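Local atomic coordinates of metazoan TIR-STING fusion (Crassostrea gigas, PDB entry 6WT6), a protein that joins a TIR domain to a STING ligand-binding domain in one chain, a fusion of two domain families associated with innate immune signalling. Residues V282-T285 and M286-E290; C347-I350 and K351-R355. All coordinates share one frame; numbering follows the deposited sequence.

Contact 1 of 2, residues V282-T285 and M286-E290; sequences VIHT and MFEME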
# COMPACT_ATOMS: atom_id res chain seq x y z
N VAL A 282 -5.61 2.18 10.87
CA VAL A 282 -5.26 2.45 9.47
C VAL A 282 -6.48 2.32 8.56
O VAL A 282 -6.55 2.98 7.51
CB VAL A 282 -4.12 1.52 9.03
CG1 VAL A 282 -4.59 0.07 8.93
CG2 VAL A 282 -3.52 1.99 7.71
N ILE A 283 -7.47 1.50 8.92
CA ILE A 283 -8.62 1.31 8.03
C ILE A 283 -9.45 2.58 7.89
O ILE A 283 -10.16 2.74 6.90
CB ILE A 283 -9.50 0.14 8.49
CG1 ILE A 283 -10.27 0.50 9.76
CG2 ILE A 283 -8.65 -1.11 8.71
CD1 ILE A 283 -11.06 -0.66 10.36
N HIS A 284 -9.36 3.50 8.85
CA HIS A 284 -10.12 4.75 8.77
C HIS A 284 -9.77 5.54 7.52
O HIS A 284 -10.58 6.34 7.04
CB HIS A 284 -9.88 5.60 10.02
CG HIS A 284 -10.87 6.70 10.20
ND1 HIS A 284 -12.13 6.48 10.71
CD2 HIS A 284 -10.80 8.03 9.94
CE1 HIS A 284 -12.79 7.62 10.76
NE2 HIS A 284 -12.00 8.58 10.29
N THR A 285 -8.56 5.33 6.99
CA THR A 285 -8.14 6.00 5.76
C THR A 285 -9.07 5.64 4.60
O THR A 285 -9.41 6.51 3.79
CB THR A 285 -6.70 5.61 5.44
OG1 THR A 285 -5.83 6.22 6.40
CG2 THR A 285 -6.30 6.07 4.04
N MET A 286 -9.50 4.38 4.52
CA MET A 286 -10.40 3.98 3.45
C MET A 286 -11.77 4.65 3.59
O MET A 286 -12.40 4.99 2.59
CB MET A 286 -10.54 2.45 3.42
CG MET A 286 -9.32 1.75 2.82
SD MET A 286 -9.36 -0.05 2.97
CE MET A 286 -9.04 -0.26 4.72
N PHE A 287 -12.24 4.84 4.83
CA PHE A 287 -13.47 5.60 5.03
C PHE A 287 -13.30 7.04 4.55
O PHE A 287 -14.18 7.59 3.89
CB PHE A 287 -13.89 5.58 6.50
CG PHE A 287 -14.94 6.59 6.84
CD1 PHE A 287 -16.24 6.43 6.39
CD2 PHE A 287 -14.63 7.70 7.60
CE1 PHE A 287 -17.21 7.36 6.69
CE2 PHE A 287 -15.61 8.64 7.92
CZ PHE A 287 -16.90 8.46 7.46
N GLU A 288 -12.16 7.66 4.88
CA GLU A 288 -11.93 9.03 4.44
C GLU A 288 -11.83 9.12 2.92
O GLU A 288 -12.36 10.06 2.31
CB GLU A 288 -10.68 9.59 5.12
CG GLU A 288 -10.98 10.22 6.48
CD GLU A 288 -9.76 10.34 7.37
OE1 GLU A 288 -8.76 9.62 7.13
OE2 GLU A 288 -9.80 11.15 8.32
N MET A 289 -11.18 8.14 2.29
CA MET A 289 -11.06 8.13 0.84
C MET A 289 -12.41 7.99 0.16
O MET A 289 -12.69 8.65 -0.85
CB MET A 289 -10.11 7.01 0.39
CG MET A 289 -8.65 7.21 0.81
SD MET A 289 -7.60 5.79 0.42
CE MET A 289 -7.58 5.85 -1.37
N GLU A 290 -13.27 7.11 0.69
CA GLU A 290 -14.62 6.96 0.14
C GLU A 290 -15.41 8.25 0.26
O GLU A 290 -16.06 8.69 -0.70
CB GLU A 290 -15.35 5.82 0.87
CG GLU A 290 -16.82 5.68 0.49
CD GLU A 290 -17.61 4.87 1.50
OE1 GLU A 290 -17.43 5.08 2.72
OE2 GLU A 290 -18.42 4.01 1.08
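The imidazole of H284 is met by F287 over one face and by E288 at its edge, both from the next turn of the helix. F287 CD2 comes over one face of the H284 ring, 3.7 Å from CE1, yet the two rings form no regular stack: their planes are inclined at 53° and their centroids lie 5.3 Å apart. Both residues carry CG anti to the backbone N, which sends the two side chains out side by side in the same direction. E288 meets the imidazole quite differently. Its extended chain crosses that of H284 and brings CD within 3.6 Å of H284 CD2; OE2 sits in the ring plane at its edge, with the carboxylate turned steeply to the imidazole. The polar grip on the ring comes from the main-chain N of C226, which is hydrogen-bonded to H284 ND1 and so helps fix its rotation. I283 and M286 meet through the methionine methyl: M286 bends at chi3 (-73°), so that CE turns back to lie 3.8 Å from I283 CB. T285 CG2 faces M289 SD at 3.9 Å. The main-chain bonds change from a three-residue spacing, in M286 N to I283 O with its donor well above the carbonyl plane, to the alpha-helical four-residue spacing of E288 N to H284 O and M289 N to T285 O (2.8 Å). The short helix 284-291 is packed on its buried side against helix 299-319 through M286, while F179 of helix 176-204 touches T285 and M286, and I283 reaches F220 and P221 at the end of strand 212-221. T285, E288 and M289 also pack on G182 and Y185 of the second subunit, placing the start of this helix at the dimer interface.

Contact 2 of 2, residues C347-I350 and K351-R355; sequences CNEI and KNQLR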
# COMPACT_ATOMS: atom_id res chain seq x y z
N CYS A 347 -18.01 -10.52 24.10
CA CYS A 347 -18.05 -11.67 25.01
C CYS A 347 -17.94 -12.98 24.25
O CYS A 347 -17.29 -13.92 24.72
CB CYS A 347 -19.33 -11.65 25.84
SG CYS A 347 -19.35 -10.47 27.19
N ASN A 348 -18.57 -13.06 23.09
CA ASN A 348 -18.44 -14.26 22.27
C ASN A 348 -17.00 -14.46 21.83
O ASN A 348 -16.49 -15.59 21.85
CB ASN A 348 -19.37 -14.17 21.06
CG ASN A 348 -20.71 -14.84 21.30
OD1 ASN A 348 -20.81 -16.07 21.28
ND2 ASN A 348 -21.74 -14.04 21.53
N GLU A 349 -16.32 -13.39 21.42
CA GLU A 349 -14.94 -13.53 20.96
C GLU A 349 -14.00 -13.86 22.11
O GLU A 349 -13.08 -14.67 21.96
CB GLU A 349 -14.48 -12.27 20.23
CG GLU A 349 -14.86 -12.24 18.76
CD GLU A 349 -14.19 -13.34 17.96
OE1 GLU A 349 -13.20 -13.93 18.43
OE2 GLU A 349 -14.67 -13.62 16.83
N ILE A 350 -14.20 -13.23 23.27
CA ILE A 350 -13.34 -13.49 24.43
C ILE A 350 -13.45 -14.95 24.85
O ILE A 350 -12.44 -15.60 25.13
CB ILE A 350 -13.70 -12.54 25.58
CG1 ILE A 350 -13.37 -11.09 25.22
CG2 ILE A 350 -12.97 -12.95 26.86
CD1 ILE A 350 -13.73 -10.10 26.29
N LYS A 351 -14.67 -15.48 24.91
CA LYS A 351 -14.86 -16.87 25.32
C LYS A 351 -14.28 -17.83 24.29
O LYS A 351 -13.73 -18.87 24.65
CB LYS A 351 -16.35 -17.14 25.54
CG LYS A 351 -16.95 -16.38 26.72
CD LYS A 351 -18.45 -16.60 26.83
CE LYS A 351 -19.01 -15.86 28.03
NZ LYS A 351 -20.48 -16.08 28.19
N ASN A 352 -14.39 -17.49 23.00
CA ASN A 352 -13.81 -18.33 21.96
C ASN A 352 -12.29 -18.40 22.10
O ASN A 352 -11.70 -19.47 21.93
CB ASN A 352 -14.20 -17.79 20.58
CG ASN A 352 -13.71 -18.67 19.45
OD1 ASN A 352 -14.05 -19.85 19.38
ND2 ASN A 352 -12.93 -18.09 18.54
N GLN A 353 -11.65 -17.28 22.42
CA GLN A 353 -10.20 -17.27 22.55
C GLN A 353 -9.75 -17.98 23.82
O GLN A 353 -8.67 -18.58 23.83
CB GLN A 353 -9.68 -15.84 22.50
CG GLN A 353 -9.91 -15.15 21.18
CD GLN A 353 -9.35 -15.93 20.01
OE1 GLN A 353 -8.25 -16.49 20.09
NE2 GLN A 353 -10.10 -15.98 18.91
N LEU A 354 -10.55 -17.93 24.88
CA LEU A 354 -10.19 -18.64 26.11
C LEU A 354 -10.23 -20.15 25.90
O LEU A 354 -9.44 -20.87 26.52
CB LEU A 354 -11.11 -18.23 27.25
CG LEU A 354 -10.87 -16.84 27.86
CD1 LEU A 354 -12.04 -16.42 28.73
CD2 LEU A 354 -9.59 -16.84 28.68
N ARG A 355 -11.13 -20.64 25.05
CA ARG A 355 -11.15 -22.05 24.70
C ARG A 355 -9.83 -22.48 24.06
O ARG A 355 -9.24 -23.49 24.44
CB ARG A 355 -12.32 -22.35 23.76
CG ARG A 355 -13.48 -23.08 24.41
CD ARG A 355 -14.61 -23.31 23.41
NE ARG A 355 -15.18 -22.05 22.92
CZ ARG A 355 -16.12 -21.36 23.55
NH1 ARG A 355 -16.61 -21.81 24.70
NH2 ARG A 355 -16.58 -20.23 23.04
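Four successive main-chain bonds tie the two halves of this helical stretch, from K351 N to C347 O at 3.1 Å through to L354 N and I350 O at 3.0 Å. The main polar partners of the side chains lie outside the stretch: K351 NZ forms a salt bridge with D267, and Q353 OE1 accepts a hydrogen bond from K215. E349 and Q353 extend in the same direction with their carboxylate and amide nearly coplanar, yet E349 OE1 and Q353 NE2 remain 3.7 Å apart; E349 OE1 also has a long, weak ion pair with K328. The amide of N352 is turned almost perpendicular to that carboxylate. K351 stays extended beyond CG, and its CG lies 3.2 Å from C347 O, so its aliphatic part covers the carbonyl before the amine leaves for D267. On the sheet side, I350 CG2, anti to the backbone N, meets L354 CD1 at 4.1 Å, and both residues rest on Y273. The chemistry is that of an amphipathic helix: an apolar strip on the sheet, flanked by polar side chains, of which K351 and Q353 find their partners in D267 and in K215 of strand 212-221.

Both contacts lie along short stretches of helix in the STING ligand-binding domain, but they belong to different elements, with centres about 29 Å apart and nearest atoms about 15 Å apart. Contact 1, on helix 284-291, lies nearer the middle of the chain and packs on two long helices and the second subunit; its side chains meet through an imidazole, a phenyl ring and thioethers. Contact 2, on helix 341-356, is peripheral, touches no other protein chain and lies against the mixed sheet, with apolar packing flanked by charged and amide groups. Strand 212-221 is shared: I283 of contact 1 and Q353 of contact 2 both touch it.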